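Fibronectin type III domain-containing protein (Simiduia agarivorans, PDB 6P2K) probably hydrolyses the glucan backbone of xyloglucan through this glycoside hydrolase family 74 part, built on seven-bladed beta-propellers. Local coordinates at residues N411-G416 against A764-R769; E399-Y404 against A418-M423; K702-Y707 against T744-I749. All coordinates share one frame; numbering follows the deposited sequence.

Contact 1 of 3, residues N411-G416 against A764-R769; sequences NYVIQG and AGLWRR
Leu766 and Gln415 make most of this contact, each sending its side chain into the gap between two beta-sheets. The flat amide of Gln415 lies against the base of the leucine: CD comes within 3.4 Å of Leu766 CB, and NE2 of Gln415 is 3.5 Å from the same carbon. Further back along the glutamine, CG meets the methyl CD2 of Leu766 at 3.9 Å. With CG set beside the backbone N (chi1 -69°) and the chain extended beyond it, Gln415 reaches across to the other strand at full length. There its OE1 is gripped by two donors from its own side of the gap, Thr403 OG1 and Gln417 NE2, which fix the amide where it meets the leucine. Val413, two residues earlier and on the same strand face, adds a lighter touch, CG1 to Leu766 CD2 at 4.2 Å. The strand axes approach to 8.5 Å at 134°, so this is packing of sheet on sheet, as between propeller blades. Trp432 of strand 431-432 touches all three side chains, and Val406 of strand 403-409 also packs on Leu766. Behind the leucine, strand 765-770 runs between strands 754-761 and 7-8 of its own sheet.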
loop_
_atom_site.group_PDB
_atom_site.type_symbol
_atom_site.label_atom_id
_atom_site.label_comp_id
_atom_site.label_asym_id
_atom_site.label_seq_id
_atom_site.Cartn_x
_atom_site.Cartn_y
_atom_site.Cartn_z
ATOM N N ASN B 411 21.458 16.027 4.857
ATOM C CA ASN B 411 21.506 15.765 6.293
ATOM C C ASN B 411 22.075 14.394 6.631
ATOM O O ASN B 411 22.337 14.126 7.809
ATOM C CB ASN B 411 20.103 15.885 6.891
ATOM C CG ASN B 411 19.124 14.915 6.257
ATOM O OD1 ASN B 411 18.779 15.049 5.085
ATOM N ND2 ASN B 411 18.685 13.919 7.024
ATOM N N TYR B 412 22.258 13.526 5.639
ATOM C CA TYR B 412 22.723 12.163 5.863
ATOM C C TYR B 412 24.246 12.121 5.887
ATOM O O TYR B 412 24.903 12.696 5.014
ATOM C CB TYR B 412 22.197 11.231 4.773
ATOM C CG TYR B 412 22.702 9.811 4.893
ATOM C CD1 TYR B 412 22.085 8.903 5.743
ATOM C CD2 TYR B 412 23.796 9.377 4.152
ATOM C CE1 TYR B 412 22.549 7.600 5.854
ATOM C CE2 TYR B 412 24.268 8.086 4.261
ATOM C CZ TYR B 412 23.639 7.200 5.114
ATOM O OH TYR B 412 24.095 5.906 5.225
ATOM N N VAL B 413 24.799 11.435 6.888
ATOM C CA VAL B 413 26.227 11.169 6.984
ATOM C C VAL B 413 26.405 9.704 7.347
ATOM O O VAL B 413 25.649 9.165 8.163
ATOM C CB VAL B 413 26.922 12.067 8.033
ATOM C CG1 VAL B 413 28.431 11.827 8.028
ATOM C CG2 VAL B 413 26.611 13.539 7.786
ATOM N N ILE B 414 27.397 9.055 6.741
ATOM C CA ILE B 414 27.774 7.702 7.125
ATOM C C ILE B 414 29.263 7.681 7.432
ATOM O O ILE B 414 30.070 8.218 6.664
ATOM C CB ILE B 414 27.424 6.661 6.040
ATOM C CG1 ILE B 414 27.921 5.275 6.464
ATOM C CG2 ILE B 414 28.001 7.058 4.684
ATOM C CD1 ILE B 414 27.292 4.135 5.692
ATOM N N GLN B 415 29.617 7.097 8.576
ATOM C CA GLN B 415 30.986 6.703 8.881
ATOM C C GLN B 415 31.113 5.204 8.660
ATOM O O GLN B 415 30.341 4.426 9.227
ATOM C CB GLN B 415 31.366 7.022 10.328
ATOM C CG GLN B 415 31.501 8.476 10.697
ATOM C CD GLN B 415 32.001 8.633 12.124
ATOM O OE1 GLN B 415 33.017 8.045 12.504
ATOM N NE2 GLN B 415 31.281 9.410 12.930
ATOM N N GLY B 416 32.075 4.802 7.835
ATOM C CA GLY B 416 32.418 3.399 7.729
ATOM C C GLY B 416 33.468 3.048 8.761
ATOM O O GLY B 416 34.558 3.625 8.756
ATOM N N ALA B 764 39.947 7.999 16.423
ATOM C CA ALA B 764 39.197 9.069 17.074
ATOM C C ALA B 764 37.977 9.500 16.264
ATOM O O ALA B 764 37.504 10.632 16.420
ATOM C CB ALA B 764 40.097 10.277 17.349
ATOM N N GLY B 765 37.464 8.631 15.394
ATOM C CA GLY B 765 36.222 8.940 14.709
ATOM C C GLY B 765 36.353 10.065 13.693
ATOM O O GLY B 765 37.394 10.263 13.065
ATOM N N LEU B 766 35.269 10.823 13.548
ATOM C CA LEU B 766 35.102 11.778 12.462
ATOM C C LEU B 766 35.171 13.206 12.985
ATOM O O LEU B 766 34.575 13.532 14.016
ATOM C CB LEU B 766 33.764 11.551 11.756
ATOM C CG LEU B 766 33.291 12.612 10.765
ATOM C CD1 LEU B 766 34.197 12.653 9.542
ATOM C CD2 LEU B 766 31.847 12.338 10.367
ATOM N N TRP B 767 35.899 14.054 12.259
ATOM C CA TRP B 767 36.034 15.466 12.579
ATOM C C TRP B 767 35.889 16.277 11.301
ATOM O O TRP B 767 36.208 15.798 10.209
ATOM C CB TRP B 767 37.392 15.773 13.230
ATOM C CG TRP B 767 37.635 15.026 14.499
ATOM C CD1 TRP B 767 37.933 13.702 14.629
ATOM C CD2 TRP B 767 37.606 15.563 15.825
ATOM N NE1 TRP B 767 38.087 13.379 15.954
ATOM C CE2 TRP B 767 37.891 14.505 16.709
ATOM C CE3 TRP B 767 37.363 16.837 16.350
ATOM C CZ2 TRP B 767 37.945 14.682 18.092
ATOM C CZ3 TRP B 767 37.414 17.010 17.719
ATOM C CH2 TRP B 767 37.705 15.939 18.575
ATOM N N ARG B 768 35.421 17.517 11.443
ATOM C CA ARG B 768 35.309 18.418 10.307
ATOM C C ARG B 768 35.823 19.802 10.677
ATOM O O ARG B 768 35.770 20.224 11.837
ATOM C CB ARG B 768 33.868 18.505 9.784
ATOM C CG ARG B 768 32.988 19.501 10.503
ATOM C CD ARG B 768 31.672 19.683 9.768
ATOM N NE ARG B 768 30.871 20.743 10.364
ATOM C CZ ARG B 768 29.697 21.151 9.891
ATOM N NH1 ARG B 768 29.180 20.582 8.811
ATOM N NH2 ARG B 768 29.043 22.130 10.502
ATOM N N ARG B 769 36.323 20.505 9.665
ATOM C CA ARG B 769 36.933 21.814 9.830
ATOM C C ARG B 769 36.462 22.725 8.709
ATOM O O ARG B 769 36.366 22.301 7.554
ATOM C CB ARG B 769 38.467 21.716 9.817
ATOM C CG ARG B 769 39.182 23.023 10.125
ATOM C CD ARG B 769 40.668 22.935 9.825
ATOM N NE ARG B 769 41.403 24.078 10.360
ATOM C CZ ARG B 769 41.519 25.246 9.738
ATOM N NH1 ARG B 769 40.945 25.429 8.557
ATOM N NH2 ARG B 769 42.206 26.232 10.296
#

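Contact 2 of 3, residues E399-Y404 against A418-M423; sequences ESTYTY and ADNGLM
Ala418 sits opposite Tyr402 and is held to it through the backbone: Ala418 N donates to Tyr402 O at 3.0 Å, a nearly straight bond (160°). The other half of the pair is made by a water, which accepts from Tyr402 N at 2.8 Å and donates to Ala418 O, so both backbone polar groups of the alanine are used. Its methyl touches two tyrosines: Tyr402 CB lies 4.2 Å from Ala418 CB, and from another direction the far end of the Tyr404 ring comes in obliquely, with Tyr404 OH 3.5 Å from that methyl carbon and CE2 passing close to the alanine's N. In Tyr402, CG is anti to the backbone N (chi1 -166°), which carries the ring away from the alanine and leaves CB to make the contact. The two tyrosines also touch each other, Tyr402 CD1 lying over one face of the Tyr404 ring, offset toward its rim.

This is the open end of the hairpin formed by strands 403-409 and 412-417: the Tyr404-Gly416 pairing is followed by Tyr402-Ala418, with water wedged into the second bond. The chain then reverses in a classic gamma turn centred on Asp419, where Asn420 N bonds back to Ala418 O, before strand 421-425 begins.

Past the turn, the Asn420 amide crosses the methyl of Thr401, ND2 to CG2 at 3.7 Å. That amide is fixed from outside, ND2 by Gln417 OE1 and Gly14 O, OD1 by Gln355 NE2. Tyr404 OH is hydrogen-bonded to Asp447 OD2, and Tyr402 OH to Lys693 NZ. A glycerol, probably from the crystallisation liquor, lies about 3 Å from the Ala418 side chain.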
loop_
_atom_site.group_PDB
_atom_site.type_symbol
_atom_site.label_atom_id
_atom_site.label_comp_id
_atom_site.label_asym_id
_atom_site.label_seq_id
_atom_site.Cartn_x
_atom_site.Cartn_y
_atom_site.Cartn_z
ATOM N N GLU B 399 35.452 10.106 21.624
ATOM C CA GLU B 399 35.288 9.345 20.392
ATOM C C GLU B 399 36.535 8.499 20.195
ATOM O O GLU B 399 37.651 9.027 20.204
ATOM C CB GLU B 399 35.060 10.251 19.178
ATOM C CG GLU B 399 35.994 11.446 19.086
ATOM C CD GLU B 399 35.535 12.620 19.928
ATOM O OE1 GLU B 399 34.344 12.982 19.822
ATOM O OE2 GLU B 399 36.360 13.190 20.676
ATOM N N SER B 400 36.342 7.191 20.023
ATOM C CA SER B 400 37.483 6.284 19.986
ATOM C C SER B 400 37.336 5.217 18.907
ATOM O O SER B 400 37.894 4.122 19.036
ATOM C CB SER B 400 37.692 5.618 21.351
ATOM O OG SER B 400 37.560 6.557 22.402
ATOM N N THR B 401 36.615 5.519 17.829
ATOM C CA THR B 401 36.379 4.537 16.782
ATOM C C THR B 401 37.466 4.611 15.723
ATOM O O THR B 401 37.967 5.692 15.401
ATOM C CB THR B 401 35.018 4.747 16.115
ATOM O OG1 THR B 401 34.985 6.036 15.484
ATOM C CG2 THR B 401 33.896 4.649 17.138
ATOM N N TYR B 402 37.829 3.447 15.189
ATOM C CA TYR B 402 38.588 3.383 13.946
ATOM C C TYR B 402 37.613 3.591 12.793
ATOM O O TYR B 402 36.800 2.710 12.488
ATOM C CB TYR B 402 39.317 2.046 13.820
ATOM C CG TYR B 402 40.384 2.042 12.739
ATOM C CD1 TYR B 402 40.038 2.140 11.393
ATOM C CD2 TYR B 402 41.733 1.946 13.064
ATOM C CE1 TYR B 402 40.995 2.144 10.406
ATOM C CE2 TYR B 402 42.702 1.943 12.077
ATOM C CZ TYR B 402 42.324 2.048 10.751
ATOM O OH TYR B 402 43.271 2.053 9.757
ATOM N N THR B 403 37.685 4.750 12.147
ATOM C CA THR B 403 36.805 5.072 11.032
ATOM C C THR B 403 37.608 5.089 9.737
ATOM O O THR B 403 38.619 5.793 9.640
ATOM C CB THR B 403 36.105 6.413 11.251
ATOM O OG1 THR B 403 35.453 6.406 12.529
ATOM C CG2 THR B 403 35.060 6.649 10.166
ATOM N N TYR B 404 37.153 4.307 8.752
ATOM C CA TYR B 404 37.859 4.158 7.481
ATOM C C TYR B 404 37.561 5.296 6.509
ATOM O O TYR B 404 38.463 5.772 5.811
ATOM C CB TYR B 404 37.465 2.852 6.786
ATOM C CG TYR B 404 37.828 1.540 7.450
ATOM C CD1 TYR B 404 39.110 1.013 7.349
ATOM C CD2 TYR B 404 36.862 0.789 8.111
ATOM C CE1 TYR B 404 39.430 -0.207 7.925
ATOM C CE2 TYR B 404 37.170 -0.432 8.686
ATOM C CZ TYR B 404 38.451 -0.925 8.590
ATOM O OH TYR B 404 38.752 -2.137 9.160
ATOM N N ALA B 418 35.531 0.160 11.576
ATOM C CA ALA B 418 35.857 -1.176 12.042
ATOM C C ALA B 418 35.066 -1.469 13.310
ATOM O O ALA B 418 34.715 -0.558 14.067
ATOM C CB ALA B 418 37.358 -1.309 12.309
ATOM N N ASP B 419 34.759 -2.751 13.517
ATOM C CA ASP B 419 34.016 -3.236 14.679
ATOM C C ASP B 419 32.558 -2.779 14.700
ATOM O O ASP B 419 31.666 -3.594 14.951
ATOM C CB ASP B 419 34.707 -2.813 15.982
ATOM C CG ASP B 419 35.993 -3.574 16.235
ATOM O OD1 ASP B 419 36.056 -4.767 15.878
ATOM O OD2 ASP B 419 36.938 -2.978 16.795
ATOM N N ASN B 420 32.295 -1.494 14.454
ATOM C CA ASN B 420 30.949 -0.943 14.565
ATOM C C ASN B 420 30.254 -0.748 13.222
ATOM O O ASN B 420 29.105 -0.293 13.200
ATOM C CB ASN B 420 30.985 0.384 15.322
ATOM C CG ASN B 420 31.770 0.291 16.614
ATOM O OD1 ASN B 420 31.511 -0.574 17.452
ATOM N ND2 ASN B 420 32.739 1.181 16.781
ATOM N N GLY B 421 30.924 -1.048 12.112
ATOM C CA GLY B 421 30.240 -1.167 10.830
ATOM C C GLY B 421 29.624 0.122 10.316
ATOM O O GLY B 421 30.259 1.181 10.284
ATOM N N LEU B 422 28.371 0.023 9.877
ATOM C CA LEU B 422 27.649 1.134 9.257
ATOM C C LEU B 422 27.159 2.077 10.348
ATOM O O LEU B 422 26.153 1.811 11.005
ATOM C CB LEU B 422 26.476 0.616 8.428
ATOM C CG LEU B 422 26.744 -0.415 7.327
ATOM C CD1 LEU B 422 25.468 -1.167 6.976
ATOM C CD2 LEU B 422 27.324 0.249 6.086
ATOM N N MET B 423 27.859 3.196 10.532
ATOM C CA MET B 423 27.495 4.209 11.521
ATOM C C MET B 423 26.858 5.382 10.783
ATOM O O MET B 423 27.525 6.064 10.000
ATOM C CB MET B 423 28.724 4.653 12.313
ATOM C CG MET B 423 28.427 5.630 13.435
ATOM S SD MET B 423 27.488 4.873 14.775
ATOM C CE MET B 423 28.668 3.650 15.346
HETATM O O HOH W 1 36.136 1.286 15.811
#

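Contact 3 of 3, residues K702-Y707 against T744-I749; sequences KIVMSY and TSSRFI
Lys702 begins the contact with its base, not its charge: CB rests 3.8 Å from Phe748 CZ and 4.0 Å from CE1, at the far end of the ring. The lysine chain bends early (chi2 -69°), which carries its end away from the phenylalanine, and NZ is taken up by Thr722 OG1 on strand 714-723. Its carbonyl is close too, with Lys702 O 4.0 Å from Phe748 CE2.

Two residues on, Val704 points into the same gap. Its CG1 is lodged between the backbone N and the carbonyl carbon (chi1 61°), and this branch does the touching, at 3.8 Å from Phe748 CE2. The valine and phenylalanine side chains run alongside each other with opposite headings, each coming from its own strand, the ring approaching obliquely. The same methyl meets Ser746 CB at 4.1 Å. Only the carbon of that serine faces the valine closely; its OG bonds with Gly695 O and Ser759 OG, so this buried hydroxyl is satisfied.

The strands run nearly antiparallel (160°), yet belong to different four-stranded sheets stacked as neighbouring propeller blades. Ala697 and Ala699 of strand 697-699, Leu720 of strand 714-723 and Met755 of strand 754-761 all pack on Phe748, while Leu757, Val718 and Ala697 also touch Val704.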
loop_
_atom_site.group_PDB
_atom_site.type_symbol
_atom_site.label_atom_id
_atom_site.label_comp_id
_atom_site.label_asym_id
_atom_site.label_seq_id
_atom_site.Cartn_x
_atom_site.Cartn_y
_atom_site.Cartn_z
ATOM N N LYS B 702 42.583 23.542 -3.320
ATOM C CA LYS B 702 42.976 23.081 -1.996
ATOM C C LYS B 702 43.459 21.636 -2.036
ATOM O O LYS B 702 42.875 20.786 -2.717
ATOM C CB LYS B 702 41.816 23.211 -0.999
ATOM C CG LYS B 702 41.326 24.639 -0.783
ATOM C CD LYS B 702 42.351 25.487 -0.040
ATOM C CE LYS B 702 41.954 26.956 -0.050
ATOM N NZ LYS B 702 42.839 27.796 0.804
ATOM N N ILE B 703 44.531 21.372 -1.289
ATOM C CA ILE B 703 45.081 20.035 -1.090
ATOM C C ILE B 703 45.386 19.879 0.394
ATOM O O ILE B 703 45.888 20.811 1.031
ATOM C CB ILE B 703 46.350 19.804 -1.938
ATOM C CG1 ILE B 703 46.035 19.925 -3.428
ATOM C CG2 ILE B 703 46.966 18.444 -1.637
ATOM C CD1 ILE B 703 47.261 20.114 -4.293
ATOM N N VAL B 704 45.080 18.705 0.949
ATOM C CA VAL B 704 45.300 18.431 2.363
ATOM C C VAL B 704 46.009 17.090 2.506
ATOM O O VAL B 704 45.854 16.192 1.675
ATOM C CB VAL B 704 43.970 18.443 3.160
ATOM C CG1 VAL B 704 43.025 17.365 2.644
ATOM C CG2 VAL B 704 44.213 18.287 4.661
ATOM N N MET B 705 46.816 16.970 3.559
ATOM C CA MET B 705 47.475 15.716 3.904
ATOM C C MET B 705 47.795 15.739 5.393
ATOM O O MET B 705 47.750 16.788 6.041
ATOM C CB MET B 705 48.742 15.495 3.068
ATOM C CG MET B 705 49.835 16.534 3.284
ATOM S SD MET B 705 50.946 16.126 4.649
ATOM C CE MET B 705 51.619 14.565 4.087
ATOM N N SER B 706 48.136 14.566 5.928
ATOM C CA SER B 706 48.432 14.434 7.350
ATOM C C SER B 706 49.552 13.425 7.551
ATOM O O SER B 706 49.449 12.283 7.093
ATOM C CB SER B 706 47.182 14.009 8.131
ATOM O OG SER B 706 47.522 13.484 9.401
ATOM N N TYR B 707 50.610 13.847 8.245
ATOM C CA TYR B 707 51.747 12.980 8.548
ATOM C C TYR B 707 51.499 12.265 9.871
ATOM O O TYR B 707 51.257 12.910 10.897
ATOM C CB TYR B 707 53.041 13.788 8.613
ATOM C CG TYR B 707 53.763 13.909 7.290
ATOM C CD1 TYR B 707 54.151 12.777 6.585
ATOM C CD2 TYR B 707 54.063 15.154 6.751
ATOM C CE1 TYR B 707 54.816 12.879 5.378
ATOM C CE2 TYR B 707 54.727 15.268 5.543
ATOM C CZ TYR B 707 55.100 14.126 4.860
ATOM O OH TYR B 707 55.760 14.234 3.657
ATOM N N THR B 744 42.575 8.552 8.012
ATOM C CA THR B 744 42.360 7.509 7.020
ATOM C C THR B 744 41.715 8.029 5.745
ATOM O O THR B 744 41.911 7.434 4.680
ATOM C CB THR B 744 41.488 6.386 7.597
ATOM O OG1 THR B 744 40.323 6.954 8.205
ATOM C CG2 THR B 744 42.261 5.582 8.639
ATOM N N SER B 745 40.955 9.120 5.828
ATOM C CA SER B 745 40.267 9.664 4.668
ATOM C C SER B 745 39.959 11.134 4.915
ATOM O O SER B 745 39.746 11.555 6.056
ATOM C CB SER B 745 38.967 8.906 4.374
ATOM O OG SER B 745 37.944 9.297 5.276
ATOM N N SER B 746 39.939 11.907 3.832
ATOM C CA SER B 746 39.509 13.298 3.864
ATOM C C SER B 746 38.708 13.612 2.610
ATOM O O SER B 746 39.027 13.127 1.521
ATOM C CB SER B 746 40.702 14.265 3.988
ATOM O OG SER B 746 41.468 13.999 5.151
ATOM N N ARG B 747 37.661 14.418 2.774
ATOM C CA ARG B 747 36.848 14.887 1.661
ATOM C C ARG B 747 36.531 16.357 1.876
ATOM O O ARG B 747 36.221 16.773 2.997
ATOM C CB ARG B 747 35.532 14.103 1.524
ATOM C CG ARG B 747 35.682 12.651 1.112
ATOM C CD ARG B 747 34.333 12.058 0.738
ATOM N NE ARG B 747 34.335 10.597 0.771
ATOM C CZ ARG B 747 34.624 9.826 -0.272
ATOM N NH1 ARG B 747 34.940 10.377 -1.438
ATOM N NH2 ARG B 747 34.598 8.502 -0.151
ATOM N N PHE B 748 36.616 17.141 0.809
ATOM C CA PHE B 748 36.150 18.520 0.836
ATOM C C PHE B 748 34.669 18.530 0.485
ATOM O O PHE B 748 34.278 18.085 -0.599
ATOM C CB PHE B 748 36.949 19.392 -0.132
ATOM C CG PHE B 748 38.348 19.677 0.329
ATOM C CD1 PHE B 748 38.594 20.665 1.266
ATOM C CD2 PHE B 748 39.418 18.955 -0.172
ATOM C CE1 PHE B 748 39.880 20.931 1.691
ATOM C CE2 PHE B 748 40.708 19.215 0.251
ATOM C CZ PHE B 748 40.938 20.204 1.185
ATOM N N ILE B 749 33.847 19.027 1.405
ATOM C CA ILE B 749 32.399 18.918 1.297
ATOM C C ILE B 749 31.782 20.270 1.617
ATOM O O ILE B 749 32.134 20.896 2.624
ATOM C CB ILE B 749 31.849 17.827 2.237
ATOM C CG1 ILE B 749 32.391 16.458 1.820
ATOM C CG2 ILE B 749 30.328 17.824 2.233
ATOM C CD1 ILE B 749 31.883 15.319 2.653
#

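From the N terminus, contact 2 opens first at 399-404, then contact 1 at 411-416. Contact 2 closes at 418-423, a short loop holding most of one hairpin, so the two cross. Contact 1 stays open for some 350 residues, and contact 3 (702-707 with 744-749) nests inside that loop before 764-769 closes it. Contact 2 joins the start of strand 403-409 and its lead-in to the turn between strands 412-417 and 421-425, while contacts 1 and 3 each pack a sheet against the last one, which strand 7-8 from the N terminus completes. Gln415 N bonds to Met423 O between contacts 1 and 2, and a hydrogen bond between Thr403 O and Thr744 OG1 links contacts 2 and 3.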